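Local coordinates for protein (hdlp (histone deacetylase-like protein)) (Aquifex aeolicus, PDB 1C3P) that probably deacetylates acetylated lysine side chains in the manner of histone deacetylases, to which it is homologous, using a zinc ion, at residues I220-K224 with R361-K365; K224-E230 with W355-R361. All coordinates share one frame; numbering follows the deposited sequence.

Contact 1: residues I220-K224 with R361-K365; sequences IPLPK and RKEVK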
ATOM      1  N   ILE A 220     -14.766   0.983   4.609  1.00 16.82           N
ATOM      2  CA  ILE A 220     -15.264  -0.145   5.398  1.00 13.22           C
ATOM      3  C   ILE A 220     -14.388  -0.156   6.669  1.00 18.80           C
ATOM      4  O   ILE A 220     -13.335  -0.798   6.710  1.00 15.52           O
ATOM      5  CB  ILE A 220     -15.087  -1.468   4.616  1.00 15.70           C
ATOM      6  CG1 ILE A 220     -15.836  -1.411   3.271  1.00 19.11           C
ATOM      7  CG2 ILE A 220     -15.537  -2.635   5.474  1.00 15.18           C
ATOM      8  CD1 ILE A 220     -17.359  -1.428   3.359  1.00 22.75           C
ATOM      9  N   PRO A 221     -14.818   0.550   7.731  1.00 16.72           N
ATOM     10  CA  PRO A 221     -14.035   0.597   8.968  1.00 19.83           C
ATOM     11  C   PRO A 221     -14.215  -0.711   9.713  1.00 21.26           C
ATOM     12  O   PRO A 221     -15.339  -1.173   9.859  1.00 22.46           O
ATOM     13  CB  PRO A 221     -14.656   1.788   9.728  1.00 20.76           C
ATOM     14  CG  PRO A 221     -15.558   2.470   8.677  1.00 28.73           C
ATOM     15  CD  PRO A 221     -16.067   1.300   7.918  1.00 18.83           C
ATOM     16  N   LEU A 222     -13.112  -1.301  10.179  1.00 19.70           N
ATOM     17  CA  LEU A 222     -13.150  -2.581  10.874  1.00 21.62           C
ATOM     18  C   LEU A 222     -12.574  -2.515  12.288  1.00 19.68           C
ATOM     19  O   LEU A 222     -11.702  -1.702  12.577  1.00 18.07           O
ATOM     20  CB  LEU A 222     -12.417  -3.621  10.036  1.00 16.46           C
ATOM     21  CG  LEU A 222     -13.141  -3.798   8.693  1.00 18.65           C
ATOM     22  CD1 LEU A 222     -12.283  -4.620   7.726  1.00 21.32           C
ATOM     23  CD2 LEU A 222     -14.480  -4.468   8.935  1.00 19.98           C
ATOM     24  N   PRO A 223     -13.070  -3.379  13.188  1.00 19.37           N
ATOM     25  CA  PRO A 223     -12.653  -3.446  14.596  1.00 19.59           C
ATOM     26  C   PRO A 223     -11.316  -4.056  14.953  1.00 23.15           C
ATOM     27  O   PRO A 223     -10.681  -4.730  14.152  1.00 15.81           O
ATOM     28  CB  PRO A 223     -13.798  -4.228  15.242  1.00 20.08           C
ATOM     29  CG  PRO A 223     -14.086  -5.252  14.171  1.00 21.96           C
ATOM     30  CD  PRO A 223     -14.153  -4.350  12.931  1.00 17.38           C
ATOM     31  N   LYS A 224     -10.905  -3.803  16.191  1.00 16.41           N
ATOM     32  CA  LYS A 224      -9.671  -4.357  16.727  1.00 16.11           C
ATOM     33  C   LYS A 224      -9.789  -5.887  16.813  1.00 15.77           C
ATOM     34  O   LYS A 224     -10.890  -6.438  16.997  1.00 21.07           O
ATOM     35  CB  LYS A 224      -9.433  -3.818  18.135  1.00 20.34           C
ATOM     36  CG  LYS A 224      -9.361  -2.295  18.230  1.00 19.33           C
ATOM     37  CD  LYS A 224      -9.170  -1.852  19.691  1.00 25.49           C
ATOM     38  CE  LYS A 224      -9.187  -0.321  19.803  1.00 24.14           C
ATOM     39  NZ  LYS A 224      -8.989   0.144  21.208  1.00 34.08           N
ATOM     40  N   ARG A 361     -17.854 -11.315  13.826  1.00 18.48           N
ATOM     41  CA  ARG A 361     -18.623 -10.529  14.797  1.00 22.01           C
ATOM     42  C   ARG A 361     -19.807  -9.787  14.209  1.00 26.11           C
ATOM     43  O   ARG A 361     -19.791  -9.385  13.047  1.00 21.79           O
ATOM     44  CB  ARG A 361     -17.726  -9.500  15.491  1.00 19.31           C
ATOM     45  CG  ARG A 361     -16.887 -10.087  16.592  1.00 30.86           C
ATOM     46  CD  ARG A 361     -15.878  -9.065  17.059  1.00 37.95           C
ATOM     47  NE  ARG A 361     -14.726  -8.997  16.162  1.00 30.73           N
ATOM     48  CZ  ARG A 361     -13.703  -8.177  16.347  1.00 22.89           C
ATOM     49  NH1 ARG A 361     -13.705  -7.356  17.395  1.00 19.02           N
ATOM     50  NH2 ARG A 361     -12.670  -8.205  15.514  1.00 23.47           N
ATOM     51  N   LYS A 362     -20.834  -9.598  15.036  1.00 24.89           N
ATOM     52  CA  LYS A 362     -22.035  -8.883  14.615  1.00 28.63           C
ATOM     53  C   LYS A 362     -21.692  -7.484  14.110  1.00 16.77           C
ATOM     54  O   LYS A 362     -22.289  -7.007  13.152  1.00 22.90           O
ATOM     55  CB  LYS A 362     -23.046  -8.782  15.777  1.00 22.91           C
ATOM     56  CG  LYS A 362     -23.699 -10.100  16.150  1.00 50.86           C
ATOM     57  CD  LYS A 362     -22.648 -11.147  16.489  1.00 57.51           C
ATOM     58  CE  LYS A 362     -21.738 -10.654  17.596  1.00 50.87           C
ATOM     59  NZ  LYS A 362     -20.587 -11.539  17.739  1.00 22.99           N
ATOM     60  N   GLU A 363     -20.742  -6.828  14.778  1.00 25.24           N
ATOM     61  CA  GLU A 363     -20.286  -5.483  14.393  1.00 26.29           C
ATOM     62  C   GLU A 363     -19.920  -5.420  12.926  1.00 19.00           C
ATOM     63  O   GLU A 363     -20.274  -4.480  12.210  1.00 18.66           O
ATOM     64  CB  GLU A 363     -18.999  -5.103  15.103  1.00 33.50           C
ATOM     65  CG  GLU A 363     -19.029  -4.930  16.563  1.00 48.73           C
ATOM     66  CD  GLU A 363     -17.631  -4.666  17.065  1.00 42.01           C
ATOM     67  OE1 GLU A 363     -16.981  -3.740  16.514  1.00 28.50           O
ATOM     68  OE2 GLU A 363     -17.194  -5.381  17.991  1.00 44.91           O
ATOM     69  N   VAL A 364     -19.134  -6.402  12.510  1.00 20.69           N
ATOM     70  CA  VAL A 364     -18.688  -6.449  11.132  1.00 23.13           C
ATOM     71  C   VAL A 364     -19.865  -6.654  10.190  1.00 19.28           C
ATOM     72  O   VAL A 364     -19.977  -5.966   9.167  1.00 20.17           O
ATOM     73  CB  VAL A 364     -17.649  -7.549  10.915  1.00 16.98           C
ATOM     74  CG1 VAL A 364     -17.267  -7.588   9.451  1.00 22.32           C
ATOM     75  CG2 VAL A 364     -16.405  -7.287  11.778  1.00 23.99           C
ATOM     76  N   LYS A 365     -20.759  -7.574  10.535  1.00 21.11           N
ATOM     77  CA  LYS A 365     -21.924  -7.806   9.691  1.00 18.15           C
ATOM     78  C   LYS A 365     -22.761  -6.536   9.598  1.00 19.49           C
ATOM     79  O   LYS A 365     -23.249  -6.178   8.522  1.00 22.04           O
ATOM     80  CB  LYS A 365     -22.775  -8.963  10.241  1.00 25.22           C
ATOM     81  CG  LYS A 365     -22.066 -10.304  10.234  1.00 32.99           C
ATOM     82  CD  LYS A 365     -22.997 -11.430  10.679  1.00 36.09           C
ATOM     83  CE  LYS A 365     -22.275 -12.771  10.668  1.00 28.99           C
ATOM     84  NZ  LYS A 365     -23.142 -13.921  11.057  1.00 38.98           N
TER
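P223 packs against R361 where an edge strand of the parallel sheet in this arginase-like alpha/beta fold, strand 217-222, meets the start of the C-terminal helix 362-372. P223 CG sits over one face of the R361 guanidinium, offset toward its rim, 3.5 Å from R361 NH2. Edge-on, the same guanidinium reaches the backbone just beyond the proline: NH1 and NH2 both donate to the carbonyl oxygen of K224, which lies only 8° out of the guanidinium plane. A bend in the arginine chain at chi3 (-80°) brings the face of the planar group against the proline and its NH1/NH2 edge to K224 O. R361 also holds the carboxylate of E230 in a salt bridge through NE.

One helical turn supplies the rest. E363 brings its carboxylate alongside the ring, E363 OE1 lying 3.5 Å from P223 CB. V364 comes in at about a right angle to the proline, its CG2 3.9 Å from P223 CD, while its CG1 meets L222 CD2 at 4.2 Å. F233 of helix 228-245 also touches V364, and L222 rests on A234 of that helix. At the carbonyl of K224, the bond from R361 NH1 to K224 O (3.0 Å) runs nearly along the C=O axis, whereas NH2 approaches the same oxygen from above the carbonyl plane.

Contact 2: residues K224-E230 with W355-R361; sequences KGLNDNE and WRGGEVR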
ATOM      1  N   LYS A 224     -10.905  -3.803  16.191  1.00 16.41           N
ATOM      2  CA  LYS A 224      -9.671  -4.357  16.727  1.00 16.11           C
ATOM      3  C   LYS A 224      -9.789  -5.887  16.813  1.00 15.77           C
ATOM      4  O   LYS A 224     -10.890  -6.438  16.997  1.00 21.07           O
ATOM      5  CB  LYS A 224      -9.433  -3.818  18.135  1.00 20.34           C
ATOM      6  CG  LYS A 224      -9.361  -2.295  18.230  1.00 19.33           C
ATOM      7  CD  LYS A 224      -9.170  -1.852  19.691  1.00 25.49           C
ATOM      8  CE  LYS A 224      -9.187  -0.321  19.803  1.00 24.14           C
ATOM      9  NZ  LYS A 224      -8.989   0.144  21.208  1.00 34.08           N
ATOM     10  N   GLY A 225      -8.650  -6.566  16.719  1.00 20.77           N
ATOM     11  CA  GLY A 225      -8.645  -8.014  16.811  1.00 20.30           C
ATOM     12  C   GLY A 225      -9.244  -8.721  15.612  1.00 20.63           C
ATOM     13  O   GLY A 225      -9.603  -9.887  15.708  1.00 20.66           O
ATOM     14  N   LEU A 226      -9.337  -8.028  14.479  1.00 20.37           N
ATOM     15  CA  LEU A 226      -9.927  -8.603  13.269  1.00 18.71           C
ATOM     16  C   LEU A 226      -9.277  -9.940  12.882  1.00 19.84           C
ATOM     17  O   LEU A 226      -8.054 -10.039  12.851  1.00 18.13           O
ATOM     18  CB  LEU A 226      -9.744  -7.639  12.099  1.00 13.63           C
ATOM     19  CG  LEU A 226     -10.631  -7.956  10.895  1.00 18.44           C
ATOM     20  CD1 LEU A 226     -12.049  -7.510  11.253  1.00 18.09           C
ATOM     21  CD2 LEU A 226     -10.153  -7.210   9.646  1.00 17.96           C
ATOM     22  N   ASN A 227     -10.084 -10.954  12.575  1.00 23.30           N
ATOM     23  CA  ASN A 227      -9.511 -12.232  12.167  1.00 20.88           C
ATOM     24  C   ASN A 227      -9.674 -12.423  10.668  1.00 25.24           C
ATOM     25  O   ASN A 227     -10.302 -11.600   9.993  1.00 18.54           O
ATOM     26  CB  ASN A 227     -10.117 -13.421  12.948  1.00 21.73           C
ATOM     27  CG  ASN A 227     -11.605 -13.605  12.702  1.00 20.47           C
ATOM     28  OD1 ASN A 227     -12.069 -13.615  11.559  1.00 23.80           O
ATOM     29  ND2 ASN A 227     -12.359 -13.785  13.786  1.00 21.08           N
ATOM     30  N   ASP A 228      -9.109 -13.507  10.144  1.00 19.41           N
ATOM     31  CA  ASP A 228      -9.157 -13.763   8.708  1.00 22.15           C
ATOM     32  C   ASP A 228     -10.534 -13.839   8.096  1.00 18.83           C
ATOM     33  O   ASP A 228     -10.753 -13.322   7.006  1.00 16.28           O
ATOM     34  CB  ASP A 228      -8.395 -15.051   8.365  1.00 16.82           C
ATOM     35  CG  ASP A 228      -6.908 -14.921   8.573  1.00 30.68           C
ATOM     36  OD1 ASP A 228      -6.430 -13.768   8.669  1.00 23.87           O
ATOM     37  OD2 ASP A 228      -6.216 -15.969   8.613  1.00 25.02           O
ATOM     38  N   ASN A 229     -11.457 -14.517   8.772  1.00 20.73           N
ATOM     39  CA  ASN A 229     -12.805 -14.658   8.258  1.00 21.75           C
ATOM     40  C   ASN A 229     -13.510 -13.321   8.185  1.00 18.47           C
ATOM     41  O   ASN A 229     -14.231 -13.036   7.222  1.00 22.47           O
ATOM     42  CB  ASN A 229     -13.578 -15.646   9.126  1.00 19.46           C
ATOM     43  CG  ASN A 229     -13.092 -17.061   8.931  1.00 27.14           C
ATOM     44  OD1 ASN A 229     -13.347 -17.663   7.895  1.00 33.03           O
ATOM     45  ND2 ASN A 229     -12.351 -17.586   9.902  1.00 21.35           N
ATOM     46  N   GLU A 230     -13.261 -12.477   9.178  1.00 17.79           N
ATOM     47  CA  GLU A 230     -13.887 -11.162   9.187  1.00 21.18           C
ATOM     48  C   GLU A 230     -13.347 -10.279   8.066  1.00 16.89           C
ATOM     49  O   GLU A 230     -14.104  -9.577   7.398  1.00 19.45           O
ATOM     50  CB  GLU A 230     -13.677 -10.494  10.546  1.00 20.54           C
ATOM     51  CG  GLU A 230     -14.286 -11.292  11.692  1.00 28.98           C
ATOM     52  CD  GLU A 230     -14.035 -10.642  13.032  1.00 24.35           C
ATOM     53  OE1 GLU A 230     -12.893 -10.198  13.253  1.00 22.00           O
ATOM     54  OE2 GLU A 230     -14.964 -10.600  13.864  1.00 24.99           O
ATOM     55  N   TRP A 355      -3.684 -20.477   9.017  1.00 23.89           N
ATOM     56  CA  TRP A 355      -4.817 -19.571   8.997  1.00 33.84           C
ATOM     57  C   TRP A 355      -5.050 -19.038  10.398  1.00 33.12           C
ATOM     58  O   TRP A 355      -4.665 -19.678  11.378  1.00 29.41           O
ATOM     59  CB  TRP A 355      -6.074 -20.270   8.502  1.00 33.84           C
ATOM     60  CG  TRP A 355      -6.115 -20.341   7.033  1.00 49.97           C
ATOM     61  CD1 TRP A 355      -5.503 -21.259   6.227  1.00 56.10           C
ATOM     62  CD2 TRP A 355      -6.720 -19.384   6.169  1.00 46.60           C
ATOM     63  NE1 TRP A 355      -5.694 -20.926   4.905  1.00 56.07           N
ATOM     64  CE2 TRP A 355      -6.439 -19.776   4.844  1.00 54.73           C
ATOM     65  CE3 TRP A 355      -7.475 -18.228   6.385  1.00 46.90           C
ATOM     66  CZ2 TRP A 355      -6.886 -19.051   3.741  1.00 55.25           C
ATOM     67  CZ3 TRP A 355      -7.918 -17.510   5.294  1.00 50.74           C
ATOM     68  CH2 TRP A 355      -7.622 -17.922   3.988  1.00 50.68           C
ATOM     69  N   ARG A 356      -5.667 -17.861  10.477  1.00 23.90           N
ATOM     70  CA  ARG A 356      -5.968 -17.212  11.748  1.00 23.96           C
ATOM     71  C   ARG A 356      -7.403 -16.719  11.657  1.00 24.89           C
ATOM     72  O   ARG A 356      -7.672 -15.519  11.669  1.00 22.25           O
ATOM     73  CB  ARG A 356      -5.001 -16.043  11.983  1.00 22.66           C
ATOM     74  CG  ARG A 356      -3.550 -16.501  12.112  1.00 29.06           C
ATOM     75  CD  ARG A 356      -2.530 -15.384  12.005  1.00 28.92           C
ATOM     76  NE  ARG A 356      -1.182 -15.935  12.138  1.00 24.73           N
ATOM     77  CZ  ARG A 356      -0.063 -15.267  11.887  1.00 23.57           C
ATOM     78  NH1 ARG A 356      -0.116 -14.002  11.481  1.00 22.15           N
ATOM     79  NH2 ARG A 356       1.112 -15.866  12.047  1.00 22.69           N
ATOM     80  N   GLY A 357      -8.333 -17.663  11.567  1.00 23.91           N
ATOM     81  CA  GLY A 357      -9.729 -17.296  11.443  1.00 26.72           C
ATOM     82  C   GLY A 357     -10.512 -17.266  12.735  1.00 26.90           C
ATOM     83  O   GLY A 357      -9.950 -17.226  13.828  1.00 29.87           O
ATOM     84  N   GLY A 358     -11.830 -17.279  12.594  1.00 28.22           N
ATOM     85  CA  GLY A 358     -12.706 -17.247  13.746  1.00 30.96           C
ATOM     86  C   GLY A 358     -14.101 -16.883  13.284  1.00 30.03           C
ATOM     87  O   GLY A 358     -14.395 -16.922  12.095  1.00 24.03           O
ATOM     88  N   GLU A 359     -14.970 -16.526  14.219  1.00 28.34           N
ATOM     89  CA  GLU A 359     -16.325 -16.150  13.863  1.00 24.37           C
ATOM     90  C   GLU A 359     -16.360 -14.721  13.363  1.00 27.35           C
ATOM     91  O   GLU A 359     -15.472 -13.925  13.662  1.00 22.94           O
ATOM     92  CB  GLU A 359     -17.235 -16.260  15.082  1.00 32.52           C
ATOM     93  CG  GLU A 359     -17.520 -17.672  15.536  1.00 45.44           C
ATOM     94  CD  GLU A 359     -18.290 -17.701  16.846  1.00 50.43           C
ATOM     95  OE1 GLU A 359     -19.313 -16.989  16.956  1.00 42.92           O
ATOM     96  OE2 GLU A 359     -17.870 -18.440  17.761  1.00 40.72           O
ATOM     97  N   VAL A 360     -17.380 -14.394  12.587  1.00 19.68           N
ATOM     98  CA  VAL A 360     -17.513 -13.032  12.120  1.00 21.28           C
ATOM     99  C   VAL A 360     -18.425 -12.285  13.107  1.00 25.51           C
ATOM    100  O   VAL A 360     -19.616 -12.597  13.231  1.00 19.75           O
ATOM    101  CB  VAL A 360     -18.102 -12.988  10.714  1.00 26.71           C
ATOM    102  CG1 VAL A 360     -18.263 -11.532  10.261  1.00 20.64           C
ATOM    103  CG2 VAL A 360     -17.192 -13.775   9.753  1.00 25.79           C
ATOM    104  N   ARG A 361     -17.854 -11.315  13.826  1.00 18.48           N
ATOM    105  CA  ARG A 361     -18.623 -10.529  14.797  1.00 22.01           C
ATOM    106  C   ARG A 361     -19.807  -9.787  14.209  1.00 26.11           C
ATOM    107  O   ARG A 361     -19.791  -9.385  13.047  1.00 21.79           O
ATOM    108  CB  ARG A 361     -17.726  -9.500  15.491  1.00 19.31           C
ATOM    109  CG  ARG A 361     -16.887 -10.087  16.592  1.00 30.86           C
ATOM    110  CD  ARG A 361     -15.878  -9.065  17.059  1.00 37.95           C
ATOM    111  NE  ARG A 361     -14.726  -8.997  16.162  1.00 30.73           N
ATOM    112  CZ  ARG A 361     -13.703  -8.177  16.347  1.00 22.89           C
ATOM    113  NH1 ARG A 361     -13.705  -7.356  17.395  1.00 19.02           N
ATOM    114  NH2 ARG A 361     -12.670  -8.205  15.514  1.00 23.47           N
TER
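The loop 355-361 runs past the first turn of helix 228-245, its backbone closing to 4.5 Å between the CA atoms of D228 and G357 and opening slightly to 5.0 Å between those of E230 and V360. D228 N donates to R356 O, and the D228 carboxylate returns the link: D228 OD2 takes R356 N at 2.7 Å, from above the carboxylate plane. That oxygen is also bound by S271, while the guanidinium of R356 leads off to L270 O and to a salt bridge with E262. The indole of W355 brings CE3 to 3.4 Å from D228 OD2 and rests on helix 272-286.

N227 and E230 form a capping box at the start of the helix: E230 N donates to N227 OD1, and N227 N donates to E230 OE1. With its CG between the backbone N and the carbonyl carbon (chi1 63°), N227 turns OD1 back to the helix and leaves N227 ND2 to reach E359 O at 3.1 Å, in the plane of its own amide.

E230 is gripped side-on by R361, the two planar groups 18° from coplanar. R361 NE meets the syn lone pair of E230 OE2 at 2.8 Å, and R361 NH2 bonds E230 OE1 on its syn side. Each carboxylate oxygen holds a second donor: E230 OE1 the backbone N-H of N227, and E230 OE2, through its anti lone pair, R361 N at 3.0 Å. Four N-H groups thus fix this buried carboxylate, probably favouring its charged form. E230 CG packs on the backbone of V360, 3.7 Å from V360 CA.

Contacts 1 and 2 lie 10 Å apart, centre to centre, and share K224 and R361. R361 joins them: one face of its guanidinium serves contact 1, its edge pairs with the E230 carboxylate in contact 2, and its backbone stands at the N-cap of helix 362-372. Together they tie the start of two helices, 228-245 and 362-372, to the end of the edge strand 217-222. Packing also passes directly between them, with V364 CG2 4.2 Å from E230 OE2. Neither supplies a zinc ligand; the metal is absent from this model, and of the zinc-binding residues, D168 and H170 lie about 11 Å from L222 and D258 about 11 Å from L226, side chain to side chain.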